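Local coordinates for protein shikimate kinase (Aquifex aeolicus, PDB 2PT5) that probably catalyses the ATP- and magnesium-dependent phosphorylation of the 3-hydroxyl of shikimate, a step on the way to chorismate, at residues A[26-38]-A[61-75]. Numbering follows the deposited sequence.
Sequences IPFYDVDEEVQKR and EVLKDLSEKENVVIS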
loop_
_atom_site.group_PDB
_atom_site.type_symbol
_atom_site.label_atom_id
_atom_site.label_comp_id
_atom_site.label_asym_id
_atom_site.label_seq_id
_atom_site.Cartn_x
_atom_site.Cartn_y
_atom_site.Cartn_z
ATOM N N ILE A 26 8.507 11.578 11.207
ATOM C CA ILE A 26 9.250 10.378 10.855
ATOM C C ILE A 26 9.273 10.295 9.338
ATOM O O ILE A 26 8.377 10.813 8.673
ATOM C CB ILE A 26 8.592 9.108 11.433
ATOM C CG1 ILE A 26 7.140 8.990 10.951
ATOM C CG2 ILE A 26 8.657 9.153 12.951
ATOM C CD1 ILE A 26 6.389 7.798 11.537
ATOM N N PRO A 27 10.301 9.645 8.767
ATOM C CA PRO A 27 10.404 9.523 7.308
ATOM C C PRO A 27 9.347 8.645 6.636
ATOM O O PRO A 27 8.808 7.705 7.232
ATOM C CB PRO A 27 11.817 8.979 7.106
ATOM C CG PRO A 27 12.030 8.140 8.328
ATOM C CD PRO A 27 11.431 8.976 9.440
ATOM N N PHE A 28 9.051 8.972 5.385
ATOM C CA PHE A 28 8.091 8.210 4.612
ATOM C C PHE A 28 8.801 7.519 3.461
ATOM O O PHE A 28 9.721 8.072 2.850
ATOM C CB PHE A 28 6.999 9.114 4.044
ATOM C CG PHE A 28 6.176 8.451 2.978
ATOM C CD1 PHE A 28 5.311 7.407 3.296
ATOM C CD2 PHE A 28 6.323 8.821 1.646
ATOM C CE1 PHE A 28 4.609 6.736 2.294
ATOM C CE2 PHE A 28 5.621 8.156 0.634
ATOM C CZ PHE A 28 4.767 7.114 0.957
ATOM N N TYR A 29 8.367 6.306 3.166
ATOM C CA TYR A 29 8.942 5.540 2.071
ATOM C C TYR A 29 7.841 4.730 1.404
ATOM O O TYR A 29 6.934 4.221 2.069
ATOM C CB TYR A 29 10.030 4.592 2.586
ATOM C CG TYR A 29 11.330 5.275 2.905
ATOM C CD1 TYR A 29 12.194 5.661 1.886
ATOM C CD2 TYR A 29 11.679 5.581 4.221
ATOM C CE1 TYR A 29 13.372 6.340 2.164
ATOM C CE2 TYR A 29 12.862 6.265 4.512
ATOM C CZ TYR A 29 13.699 6.641 3.474
ATOM O OH TYR A 29 14.855 7.336 3.729
ATOM N N ASP A 30 7.931 4.635 0.084
ATOM C CA ASP A 30 6.985 3.869 -0.705
ATOM C C ASP A 30 7.776 2.737 -1.342
ATOM O O ASP A 30 8.737 2.985 -2.064
ATOM C CB ASP A 30 6.366 4.727 -1.800
ATOM C CG ASP A 30 5.537 3.905 -2.765
ATOM O OD1 ASP A 30 4.481 3.389 -2.353
ATOM O OD2 ASP A 30 5.956 3.757 -3.928
ATOM N N VAL A 31 7.375 1.500 -1.077
ATOM C CA VAL A 31 8.096 0.345 -1.611
ATOM C C VAL A 31 8.312 0.377 -3.121
ATOM O O VAL A 31 9.446 0.302 -3.581
ATOM C CB VAL A 31 7.382 -0.969 -1.250
ATOM C CG1 VAL A 31 8.118 -2.156 -1.888
ATOM C CG2 VAL A 31 7.307 -1.111 0.275
ATOM N N ASP A 32 7.233 0.489 -3.893
ATOM C CA ASP A 32 7.367 0.510 -5.344
ATOM C C ASP A 32 8.357 1.561 -5.830
ATOM O O ASP A 32 9.163 1.289 -6.728
ATOM C CB ASP A 32 6.005 0.726 -6.002
ATOM C CG ASP A 32 5.169 -0.554 -6.059
ATOM O OD1 ASP A 32 3.993 -0.472 -6.474
ATOM O OD2 ASP A 32 5.686 -1.638 -5.701
ATOM N N GLU A 33 8.308 2.757 -5.244
ATOM C CA GLU A 33 9.225 3.823 -5.655
ATOM C C GLU A 33 10.668 3.439 -5.310
ATOM O O GLU A 33 11.595 3.748 -6.057
ATOM C CB GLU A 33 8.835 5.152 -4.986
ATOM C CG GLU A 33 9.847 5.700 -3.999
ATOM C CD GLU A 33 9.232 6.663 -2.990
ATOM O OE1 GLU A 33 8.454 7.555 -3.408
ATOM O OE2 GLU A 33 9.539 6.524 -1.779
ATOM N N GLU A 34 10.858 2.752 -4.187
ATOM C CA GLU A 34 12.202 2.334 -3.788
ATOM C C GLU A 34 12.676 1.179 -4.668
ATOM O O GLU A 34 13.845 1.107 -5.041
ATOM C CB GLU A 34 12.216 1.911 -2.315
ATOM C CG GLU A 34 11.937 3.060 -1.368
ATOM C CD GLU A 34 12.810 4.266 -1.668
ATOM O OE1 GLU A 34 14.048 4.133 -1.631
ATOM O OE2 GLU A 34 12.262 5.350 -1.950
ATOM N N VAL A 35 11.758 0.280 -5.007
ATOM C CA VAL A 35 12.102 -0.855 -5.850
ATOM C C VAL A 35 12.611 -0.361 -7.199
ATOM O O VAL A 35 13.632 -0.832 -7.697
ATOM C CB VAL A 35 10.886 -1.770 -6.076
ATOM C CG1 VAL A 35 11.195 -2.786 -7.178
ATOM C CG2 VAL A 35 10.529 -2.482 -4.770
ATOM N N GLN A 36 11.894 0.596 -7.778
ATOM C CA GLN A 36 12.274 1.158 -9.063
ATOM C C GLN A 36 13.617 1.874 -8.982
ATOM O O GLN A 36 14.503 1.613 -9.791
ATOM C CB GLN A 36 11.190 2.114 -9.559
ATOM C CG GLN A 36 9.912 1.397 -9.961
ATOM C CD GLN A 36 8.802 2.341 -10.388
ATOM O OE1 GLN A 36 8.237 3.067 -9.569
ATOM N NE2 GLN A 36 8.485 2.332 -11.678
ATOM N N LYS A 37 13.770 2.766 -8.004
ATOM C CA LYS A 37 15.020 3.500 -7.843
ATOM C C LYS A 37 16.213 2.559 -7.655
ATOM O O LYS A 37 17.304 2.822 -8.168
ATOM C CB LYS A 37 14.914 4.477 -6.672
ATOM C CG LYS A 37 13.812 5.518 -6.859
ATOM C CD LYS A 37 13.928 6.690 -5.879
ATOM C CE LYS A 37 13.880 6.248 -4.425
ATOM N NZ LYS A 37 13.995 7.409 -3.498
ATOM N N ARG A 38 16.008 1.456 -6.940
ATOM C CA ARG A 38 17.085 0.492 -6.730
ATOM C C ARG A 38 17.474 -0.230 -8.022
ATOM O O ARG A 38 18.657 -0.359 -8.333
ATOM C CB ARG A 38 16.696 -0.551 -5.682
ATOM C CG ARG A 38 17.744 -1.642 -5.521
ATOM C CD ARG A 38 17.400 -2.626 -4.423
ATOM N NE ARG A 38 17.286 -1.978 -3.120
ATOM C CZ ARG A 38 17.078 -2.633 -1.980
ATOM N NH1 ARG A 38 16.965 -3.957 -1.992
ATOM N NH2 ARG A 38 16.977 -1.969 -0.832
ATOM N N GLU A 61 11.781 -7.948 -0.274
ATOM C CA GLU A 61 13.125 -7.699 0.240
ATOM C C GLU A 61 13.232 -6.233 0.633
ATOM O O GLU A 61 13.734 -5.895 1.710
ATOM C CB GLU A 61 14.182 -7.998 -0.828
ATOM C CG GLU A 61 15.571 -7.459 -0.472
ATOM C CD GLU A 61 16.569 -7.535 -1.621
ATOM O OE1 GLU A 61 17.682 -6.984 -1.472
ATOM O OE2 GLU A 61 16.245 -8.142 -2.666
ATOM N N VAL A 62 12.759 -5.366 -0.257
ATOM C CA VAL A 62 12.802 -3.934 -0.020
ATOM C C VAL A 62 11.992 -3.574 1.220
ATOM O O VAL A 62 12.375 -2.686 1.985
ATOM C CB VAL A 62 12.259 -3.155 -1.241
ATOM C CG1 VAL A 62 12.216 -1.677 -0.940
ATOM C CG2 VAL A 62 13.144 -3.420 -2.457
ATOM N N LEU A 63 10.874 -4.267 1.412
ATOM C CA LEU A 63 10.022 -4.011 2.560
ATOM C C LEU A 63 10.802 -4.279 3.834
ATOM O O LEU A 63 10.814 -3.450 4.749
ATOM C CB LEU A 63 8.784 -4.908 2.524
ATOM C CG LEU A 63 7.878 -4.820 3.750
ATOM C CD1 LEU A 63 7.316 -3.403 3.870
ATOM C CD2 LEU A 63 6.742 -5.848 3.625
ATOM N N LYS A 64 11.448 -5.442 3.894
ATOM C CA LYS A 64 12.230 -5.810 5.067
ATOM C C LYS A 64 13.359 -4.816 5.336
ATOM O O LYS A 64 13.529 -4.364 6.467
ATOM C CB LYS A 64 12.816 -7.217 4.914
ATOM C CG LYS A 64 11.792 -8.329 4.782
ATOM C CD LYS A 64 12.361 -9.621 5.357
ATOM C CE LYS A 64 11.762 -10.859 4.706
ATOM N NZ LYS A 64 12.175 -10.975 3.276
ATOM N N ASP A 65 14.121 -4.471 4.303
ATOM C CA ASP A 65 15.223 -3.518 4.453
ATOM C C ASP A 65 14.733 -2.177 5.023
ATOM O O ASP A 65 15.354 -1.597 5.921
ATOM C CB ASP A 65 15.914 -3.293 3.101
ATOM C CG ASP A 65 16.652 -4.532 2.606
ATOM O OD1 ASP A 65 17.316 -4.449 1.549
ATOM O OD2 ASP A 65 16.569 -5.588 3.274
ATOM N N LEU A 66 13.620 -1.685 4.490
ATOM C CA LEU A 66 13.022 -0.432 4.954
ATOM C C LEU A 66 12.581 -0.563 6.419
ATOM O O LEU A 66 12.627 0.404 7.191
ATOM C CB LEU A 66 11.808 -0.082 4.077
ATOM C CG LEU A 66 11.972 0.793 2.821
ATOM C CD1 LEU A 66 13.207 0.425 2.027
ATOM C CD2 LEU A 66 10.722 0.648 1.959
ATOM N N SER A 67 12.154 -1.768 6.789
ATOM C CA SER A 67 11.683 -2.057 8.140
ATOM C C SER A 67 12.792 -2.155 9.184
ATOM O O SER A 67 12.521 -2.453 10.348
ATOM C CB SER A 67 10.870 -3.350 8.145
ATOM O OG SER A 67 9.735 -3.226 7.311
ATOM N N GLU A 68 14.037 -1.934 8.776
ATOM C CA GLU A 68 15.130 -1.964 9.739
ATOM C C GLU A 68 15.007 -0.687 10.560
ATOM O O GLU A 68 15.367 -0.654 11.739
ATOM C CB GLU A 68 16.488 -2.034 9.035
ATOM C CG GLU A 68 16.809 -3.426 8.502
ATOM C CD GLU A 68 16.871 -4.474 9.607
ATOM O OE1 GLU A 68 17.849 -4.458 10.382
ATOM O OE2 GLU A 68 15.942 -5.308 9.707
ATOM N N LYS A 69 14.465 0.356 9.933
ATOM C CA LYS A 69 14.255 1.633 10.607
ATOM C C LYS A 69 13.171 1.406 11.654
ATOM O O LYS A 69 12.191 0.715 11.389
ATOM C CB LYS A 69 13.775 2.696 9.613
ATOM C CG LYS A 69 14.676 2.890 8.398
ATOM C CD LYS A 69 13.981 3.747 7.342
ATOM C CE LYS A 69 14.702 3.695 5.998
ATOM N NZ LYS A 69 16.033 4.363 6.059
ATOM N N GLU A 70 13.341 1.976 12.841
ATOM C CA GLU A 70 12.340 1.811 13.891
ATOM C C GLU A 70 11.183 2.799 13.760
ATOM O O GLU A 70 10.062 2.508 14.162
ATOM C CB GLU A 70 12.982 1.950 15.272
ATOM C CG GLU A 70 13.716 0.710 15.741
ATOM C CD GLU A 70 14.416 0.924 17.063
ATOM O OE1 GLU A 70 13.931 1.755 17.862
ATOM O OE2 GLU A 70 15.441 0.252 17.307
ATOM N N ASN A 71 11.455 3.966 13.192
ATOM C CA ASN A 71 10.427 4.981 13.022
ATOM C C ASN A 71 10.312 5.304 11.542
ATOM O O ASN A 71 11.232 5.872 10.944
ATOM C CB ASN A 71 10.807 6.223 13.817
ATOM C CG ASN A 71 11.054 5.911 15.277
ATOM O OD1 ASN A 71 10.121 5.620 16.026
ATOM N ND2 ASN A 71 12.318 5.950 15.687
ATOM N N VAL A 72 9.176 4.946 10.950
ATOM C CA VAL A 72 8.988 5.169 9.525
ATOM C C VAL A 72 7.566 4.810 9.099
ATOM O O VAL A 72 6.902 3.982 9.736
ATOM C CB VAL A 72 9.984 4.286 8.724
ATOM C CG1 VAL A 72 9.595 2.813 8.872
ATOM C CG2 VAL A 72 10.031 4.705 7.257
ATOM N N VAL A 73 7.096 5.462 8.041
ATOM C CA VAL A 73 5.783 5.174 7.484
ATOM C C VAL A 73 6.122 4.590 6.130
ATOM O O VAL A 73 6.832 5.218 5.329
ATOM C CB VAL A 73 4.944 6.435 7.276
ATOM C CG1 VAL A 73 3.624 6.073 6.599
ATOM C CG2 VAL A 73 4.693 7.120 8.607
ATOM N N ILE A 74 5.644 3.379 5.879
ATOM C CA ILE A 74 5.914 2.705 4.621
ATOM C C ILE A 74 4.616 2.396 3.891
ATOM O O ILE A 74 3.749 1.718 4.446
ATOM C CB ILE A 74 6.650 1.377 4.870
ATOM C CG1 ILE A 74 8.022 1.648 5.488
ATOM C CG2 ILE A 74 6.787 0.603 3.581
ATOM C CD1 ILE A 74 8.652 0.402 6.086
ATOM N N SER A 75 4.480 2.906 2.665
ATOM C CA SER A 75 3.304 2.632 1.846
ATOM C C SER A 75 3.701 1.412 1.017
ATOM O O SER A 75 4.858 1.283 0.615
ATOM C CB SER A 75 2.970 3.821 0.930
ATOM O OG SER A 75 4.070 4.158 0.097
#
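Ser75 hands its hydroxyl hydrogen to Asp30, OG to OD1 at 2.6 Å, on the anti lone pair of that oxygen. With CG anti to its own backbone N (chi1 171°), Asp30 sets its carboxylate between Ser75 and the start of helix 31-39, and the turn about chi2 shares out the two oxygens: Asp30 OD2 takes Glu33 N at 2.9 Å. Glu33 OE2 accepts from Asp30 N in return, completing a capping box. Replacing Asp30 with an alanine would probably leave Ser75 OG without this acceptor and the helix start without its side-chain cap. Strands 28-30 and 72-75 run parallel, and Val31 N reaches Ser75 O at 3.0 Å. On the face with Asp30, Phe28 brings CZ to 3.2 Å from Ser75 OG and also touches Ser14 of the P-loop. On the other face, Val72 CG2 meets the Tyr29 ring edge at CD2. Farther out, Val62 is a knob among Val31, Glu34, Val35 and Arg38; Arg38 NH1 forms a salt bridge with Glu61 OE1 at 3.2 Å. With both oxygens engaged, the Asp30 carboxylate ties strand 72-75 to the helix carrying Asp32, predicted to bind substrate, and the helix dipole would probably favour its negative charge.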